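Local coordinates for protein ferritin (Ulva pertusa, PDB 3VNX) that probably oxidises ferrous iron and stores it as a ferric mineral inside a hollow shell of 24 subunits, as ferritins do, at residues Gln47-Tyr52 / Glu105-Ala110; Ala42-Gln47 / Gln143-Ile148. All blocks are in the same frame, centred on the assembly; numbering follows the deposited sequence.

Contact 1 of 2, residues Gln47-Tyr52 / Glu105-Ala110; sequences QINIEY and ELKPLA
Asn49 on helix 47-52 and Lys107 in the irregular strip 105-110 mark the nearest backbones, their CA atoms 6.2 Å apart, with the strip lying along the outside of the helix. With CG anti to the backbone N (chi1 178°), the Asn49 amide reaches toward the strip, meeting the side chain of Lys107 at about a right angle. Its ND2 donates to Pro108 O over 3.3 Å, a long and moderately bent bond (150° at the hydrogen) that arrives from above the carbonyl plane. The same ND2 also gives a 2.9 Å bond to water 1, which accepts in turn from Lys107 N at 3.0 Å. On the oxygen side, water 2 donates to Asn49 OD1 at 3.2 Å and also to Pro108 O, so the amide is tied to the strip by one direct and two water-mediated links. An alanine here would remove all three and is likely to leave Pro108 O without its amide donor and the loop less firmly held to the helix. The strip belongs to the long connection from helix 73-99 to helix 123-151, the crossover that runs along one side of the ferritin bundle. Beside the amide the contact turns apolar. Leu106 CD2 rests 3.9 Å from Ile48 CG2 and also touches Tyr52 CD2 at 4.1 Å. On the other side of the ring axis, Tyr52 CD1 lies 4.1 Å from Leu109 CD1, and both leucines approach the ring obliquely. Beyond them a second subunit packs against this face: its His59 is bonded to Tyr52 OH, its Tyr56 stacks edge-to-face with the Tyr52 ring, and Leu109 makes backbone hydrogen bonds to it.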
loop_
_atom_site.group_PDB
_atom_site.type_symbol
_atom_site.label_atom_id
_atom_site.label_comp_id
_atom_site.label_asym_id
_atom_site.label_seq_id
_atom_site.Cartn_x
_atom_site.Cartn_y
_atom_site.Cartn_z
ATOM N N GLN A 47 -45.150 -33.712 3.000
ATOM C CA GLN A 47 -43.948 -33.373 3.752
ATOM C C GLN A 47 -43.713 -31.851 3.721
ATOM O O GLN A 47 -43.286 -31.251 4.709
ATOM C CB GLN A 47 -42.747 -34.169 3.211
ATOM C CG GLN A 47 -41.445 -33.987 3.993
ATOM C CD GLN A 47 -41.576 -34.343 5.461
ATOM O OE1 GLN A 47 -42.286 -35.282 5.828
ATOM N NE2 GLN A 47 -40.873 -33.603 6.309
ATOM N N ILE A 48 -44.044 -31.207 2.611
ATOM C CA ILE A 48 -44.071 -29.750 2.626
ATOM C C ILE A 48 -44.933 -29.252 3.791
ATOM O O ILE A 48 -44.490 -28.418 4.597
ATOM C CB ILE A 48 -44.578 -29.158 1.302
ATOM C CG1 ILE A 48 -43.491 -29.257 0.238
ATOM C CG2 ILE A 48 -44.974 -27.701 1.487
ATOM C CD1 ILE A 48 -44.007 -29.305 -1.174
ATOM N N ASN A 49 -46.151 -29.777 3.897
ATOM C CA ASN A 49 -47.061 -29.324 4.943
ATOM C C ASN A 49 -46.518 -29.599 6.338
ATOM O O ASN A 49 -46.776 -28.841 7.274
ATOM C CB ASN A 49 -48.454 -29.955 4.780
ATOM C CG ASN A 49 -49.424 -29.542 5.893
ATOM O OD1 ASN A 49 -49.837 -30.371 6.712
ATOM N ND2 ASN A 49 -49.786 -28.258 5.929
ATOM N N ILE A 50 -45.766 -30.688 6.475
ATOM C CA ILE A 50 -45.201 -31.063 7.769
ATOM C C ILE A 50 -44.107 -30.076 8.212
ATOM O O ILE A 50 -44.037 -29.686 9.385
ATOM C CB ILE A 50 -44.674 -32.508 7.729
ATOM C CG1 ILE A 50 -45.830 -33.467 7.434
ATOM C CG2 ILE A 50 -43.968 -32.876 9.037
ATOM C CD1 ILE A 50 -45.486 -34.920 7.567
ATOM N N GLU A 51 -43.262 -29.665 7.264
ATOM C CA GLU A 51 -42.189 -28.719 7.556
ATOM C C GLU A 51 -42.826 -27.377 7.823
ATOM O O GLU A 51 -42.488 -26.678 8.799
ATOM C CB GLU A 51 -41.204 -28.593 6.381
ATOM C CG GLU A 51 -40.526 -29.892 5.938
ATOM C CD GLU A 51 -39.435 -30.407 6.898
ATOM O OE1 GLU A 51 -38.965 -31.550 6.684
ATOM O OE2 GLU A 51 -39.035 -29.696 7.850
ATOM N N TYR A 52 -43.764 -27.020 6.954
ATOM C CA TYR A 52 -44.466 -25.753 7.120
ATOM C C TYR A 52 -45.168 -25.670 8.480
ATOM O O TYR A 52 -45.109 -24.629 9.130
ATOM C CB TYR A 52 -45.429 -25.477 5.962
ATOM C CG TYR A 52 -45.198 -24.136 5.287
ATOM C CD1 TYR A 52 -45.185 -22.959 6.033
ATOM C CD2 TYR A 52 -44.997 -24.045 3.905
ATOM C CE1 TYR A 52 -44.967 -21.720 5.430
ATOM C CE2 TYR A 52 -44.791 -22.807 3.281
ATOM C CZ TYR A 52 -44.775 -21.645 4.054
ATOM O OH TYR A 52 -44.575 -20.402 3.469
ATOM N N GLU A 105 -49.108 -28.378 -3.678
ATOM C CA GLU A 105 -50.359 -28.064 -3.017
ATOM C C GLU A 105 -50.085 -27.664 -1.578
ATOM O O GLU A 105 -49.533 -28.448 -0.805
ATOM C CB GLU A 105 -51.312 -29.250 -3.027
ATOM C CG GLU A 105 -52.607 -28.925 -2.305
ATOM C CD GLU A 105 -53.482 -30.132 -2.075
ATOM O OE1 GLU A 105 -54.721 -29.960 -2.065
ATOM O OE2 GLU A 105 -52.933 -31.242 -1.898
ATOM N N LEU A 106 -50.467 -26.447 -1.220
ATOM C CA LEU A 106 -50.276 -25.975 0.141
ATOM C C LEU A 106 -51.545 -26.232 0.928
ATOM O O LEU A 106 -52.650 -25.918 0.481
ATOM C CB LEU A 106 -49.918 -24.482 0.167
ATOM C CG LEU A 106 -48.467 -24.128 -0.163
ATOM C CD1 LEU A 106 -48.234 -22.629 -0.052
ATOM C CD2 LEU A 106 -47.518 -24.899 0.752
ATOM N N LYS A 107 -51.370 -26.794 2.113
ATOM C CA LYS A 107 -52.486 -27.251 2.919
ATOM C C LYS A 107 -52.727 -26.324 4.109
ATOM O O LYS A 107 -51.955 -25.399 4.349
ATOM C CB LYS A 107 -52.209 -28.679 3.371
ATOM C CG LYS A 107 -52.013 -29.636 2.204
ATOM C CD LYS A 107 -51.697 -31.046 2.692
ATOM C CE LYS A 107 -52.039 -32.095 1.635
ATOM N NZ LYS A 107 -51.616 -33.463 2.062
ATOM N N PRO A 108 -53.826 -26.538 4.834
ATOM C CA PRO A 108 -54.088 -25.671 5.989
ATOM C C PRO A 108 -53.053 -25.855 7.101
ATOM O O PRO A 108 -52.479 -26.932 7.271
ATOM C CB PRO A 108 -55.465 -26.141 6.479
ATOM C CG PRO A 108 -56.108 -26.733 5.280
ATOM C CD PRO A 108 -54.985 -27.383 4.497
ATOM N N LEU A 109 -52.815 -24.792 7.855
ATOM C CA LEU A 109 -51.975 -24.885 9.032
ATOM C C LEU A 109 -52.848 -24.689 10.253
ATOM O O LEU A 109 -53.523 -23.656 10.381
ATOM C CB LEU A 109 -50.879 -23.820 9.004
ATOM C CG LEU A 109 -49.890 -23.821 7.830
ATOM C CD1 LEU A 109 -48.654 -23.027 8.220
ATOM C CD2 LEU A 109 -49.503 -25.236 7.427
ATOM N N ALA A 110 -52.854 -25.688 11.136
ATOM C CA ALA A 110 -53.568 -25.582 12.404
ATOM C C ALA A 110 -52.887 -24.579 13.342
ATOM O O ALA A 110 -51.662 -24.403 13.302
ATOM C CB ALA A 110 -53.662 -26.949 13.069
HETATM O O HOH W 1 -48.720 -27.088 3.470
HETATM O O HOH W 2 -52.640 -29.814 8.243
#

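Contact 2 of 2, residues Ala42-Gln47 / Gln143-Ile148; sequences AAINEQ and QALQAI
Gln47 NE2 is gripped by two oxygens, Glu51 OE1 one turn on and Asn138 OD1 on helix 123-151, while the aliphatic part of the same side chain packs on Leu145. A chi1 of -175° puts Gln47 CG anti to the backbone N and against Leu145 CD2 at 3.7 Å; the bend at the next bond then turns the amide to its polar partners. Leu145 is the centre of the packing. Its CD2 also meets Ile44 CD1 at 3.7 Å, the two side chains inclined to each other, and its other branch, CD1, sits 3.7 Å from Ala43 CB. One turn further along, Ile148 CD1 comes to 3.6 Å from the same Ala43 methyl, which therefore lies between two longer side chains. Both end on this methyl, and the CA atoms of Ala43 and Leu145 are 6.3 Å apart. Ile44 and Leu145 carry the packing inward, Ile44 to Leu93 and Leu157 and Leu145 to Val161, so that helices 73-99 and 155-201 join the same apolar layer. The two segments run antiparallel, at 169° with their axes 10.0 Å apart, as neighbouring helices do in the four-helix bundle of the ferritins.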
loop_
_atom_site.group_PDB
_atom_site.type_symbol
_atom_site.label_atom_id
_atom_site.label_comp_id
_atom_site.label_asym_id
_atom_site.label_seq_id
_atom_site.Cartn_x
_atom_site.Cartn_y
_atom_site.Cartn_z
ATOM N N ALA A 42 -47.679 -36.427 -4.303
ATOM C CA ALA A 42 -48.538 -36.188 -3.145
ATOM C C ALA A 42 -47.793 -36.308 -1.803
ATOM O O ALA A 42 -48.057 -35.549 -0.869
ATOM C CB ALA A 42 -49.774 -37.117 -3.181
ATOM N N ALA A 43 -46.869 -37.258 -1.702
ATOM C CA ALA A 43 -46.079 -37.399 -0.478
ATOM C C ALA A 43 -45.193 -36.176 -0.222
ATOM O O ALA A 43 -44.967 -35.792 0.928
ATOM C CB ALA A 43 -45.228 -38.656 -0.534
ATOM N N ILE A 44 -44.693 -35.567 -1.290
ATOM C CA ILE A 44 -43.883 -34.358 -1.151
ATOM C C ILE A 44 -44.739 -33.207 -0.637
ATOM O O ILE A 44 -44.317 -32.441 0.235
ATOM C CB ILE A 44 -43.218 -33.951 -2.474
ATOM C CG1 ILE A 44 -42.031 -34.872 -2.771
ATOM C CG2 ILE A 44 -42.791 -32.486 -2.427
ATOM C CD1 ILE A 44 -40.902 -34.752 -1.767
ATOM N N ASN A 45 -45.949 -33.087 -1.170
ATOM C CA ASN A 45 -46.858 -32.063 -0.667
ATOM C C ASN A 45 -47.141 -32.268 0.812
ATOM O O ASN A 45 -47.170 -31.318 1.602
ATOM C CB ASN A 45 -48.138 -32.028 -1.488
ATOM C CG ASN A 45 -47.951 -31.284 -2.788
ATOM O OD1 ASN A 45 -47.144 -30.355 -2.863
ATOM N ND2 ASN A 45 -48.681 -31.687 -3.825
ATOM N N GLU A 46 -47.312 -33.527 1.184
ATOM C CA GLU A 46 -47.543 -33.867 2.571
ATOM C C GLU A 46 -46.360 -33.376 3.426
ATOM O O GLU A 46 -46.542 -32.692 4.433
ATOM C CB GLU A 46 -47.782 -35.381 2.710
ATOM C CG GLU A 46 -47.935 -35.853 4.132
ATOM O OE1 GLU A 46 -50.004 -34.693 4.094
ATOM O OE2 GLU A 46 -49.239 -35.358 6.057
ATOM N N GLN A 47 -45.150 -33.712 3.000
ATOM C CA GLN A 47 -43.948 -33.373 3.752
ATOM C C GLN A 47 -43.713 -31.851 3.721
ATOM O O GLN A 47 -43.286 -31.251 4.709
ATOM C CB GLN A 47 -42.747 -34.169 3.211
ATOM C CG GLN A 47 -41.445 -33.987 3.993
ATOM C CD GLN A 47 -41.576 -34.343 5.461
ATOM O OE1 GLN A 47 -42.286 -35.282 5.828
ATOM N NE2 GLN A 47 -40.873 -33.603 6.309
ATOM N N GLN A 143 -38.277 -40.516 6.841
ATOM C CA GLN A 143 -38.072 -41.920 6.499
ATOM C C GLN A 143 -39.224 -42.481 5.643
ATOM O O GLN A 143 -39.005 -43.120 4.604
ATOM C CB GLN A 143 -37.877 -42.751 7.767
ATOM C CG GLN A 143 -36.433 -42.774 8.276
ATOM C CD GLN A 143 -36.329 -43.301 9.690
ATOM O OE1 GLN A 143 -37.331 -43.411 10.396
ATOM N NE2 GLN A 143 -35.115 -43.627 10.114
ATOM N N ALA A 144 -40.449 -42.223 6.081
ATOM C CA ALA A 144 -41.633 -42.583 5.318
ATOM C C ALA A 144 -41.620 -41.965 3.916
ATOM O O ALA A 144 -42.014 -42.615 2.928
ATOM C CB ALA A 144 -42.912 -42.161 6.086
ATOM N N LEU A 145 -41.173 -40.712 3.816
ATOM C CA LEU A 145 -41.176 -40.042 2.514
ATOM C C LEU A 145 -40.249 -40.759 1.546
ATOM O O LEU A 145 -40.569 -40.934 0.367
ATOM C CB LEU A 145 -40.809 -38.554 2.612
ATOM C CG LEU A 145 -40.509 -37.879 1.263
ATOM C CD1 LEU A 145 -41.633 -38.051 0.270
ATOM C CD2 LEU A 145 -40.182 -36.399 1.423
ATOM N N GLN A 146 -39.102 -41.200 2.034
ATOM C CA GLN A 146 -38.196 -41.888 1.127
ATOM C C GLN A 146 -38.724 -43.297 0.807
ATOM O O GLN A 146 -38.487 -43.826 -0.289
ATOM C CB GLN A 146 -36.752 -41.876 1.660
ATOM C CG GLN A 146 -36.346 -43.077 2.476
ATOM C CD GLN A 146 -35.972 -44.277 1.622
ATOM O OE1 GLN A 146 -35.219 -44.167 0.640
ATOM N NE2 GLN A 146 -36.490 -45.435 2.003
ATOM N N ALA A 147 -39.463 -43.886 1.747
ATOM C CA ALA A 147 -40.049 -45.211 1.530
ATOM C C ALA A 147 -40.946 -45.182 0.307
ATOM O O ALA A 147 -40.865 -46.065 -0.560
ATOM C CB ALA A 147 -40.832 -45.672 2.745
ATOM N N ILE A 148 -41.801 -44.168 0.229
ATOM C CA ILE A 148 -42.665 -44.027 -0.936
ATOM C C ILE A 148 -41.834 -43.852 -2.207
ATOM O O ILE A 148 -42.057 -44.537 -3.211
ATOM C CB ILE A 148 -43.653 -42.861 -0.783
ATOM C CG1 ILE A 148 -44.604 -43.118 0.393
ATOM C CG2 ILE A 148 -44.471 -42.686 -2.060
ATOM C CD1 ILE A 148 -45.633 -42.002 0.609
#

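How the contacts relate
Both contacts use helix 38-66 and share Gln47, with centres 12 Å apart. Contact 1 binds the crossover loop to the outer side of that helix, whereas contact 2 joins it to helix 123-151. They touch directly: Lys107 NZ forms a salt bridge with Glu46 OE1 at 2.9 Å, and Glu105 N probably donates to Asn45 OD1, also at 2.9 Å. A bound calcium ion lies about 5 Å from the side chain of Gln47, and a calcium lies about 11 Å from that of Ile48. Both contacts also reach a third subunit, whose Phe9, probably part of the N-terminal extension peptide, packs on Asn49 and Ile50.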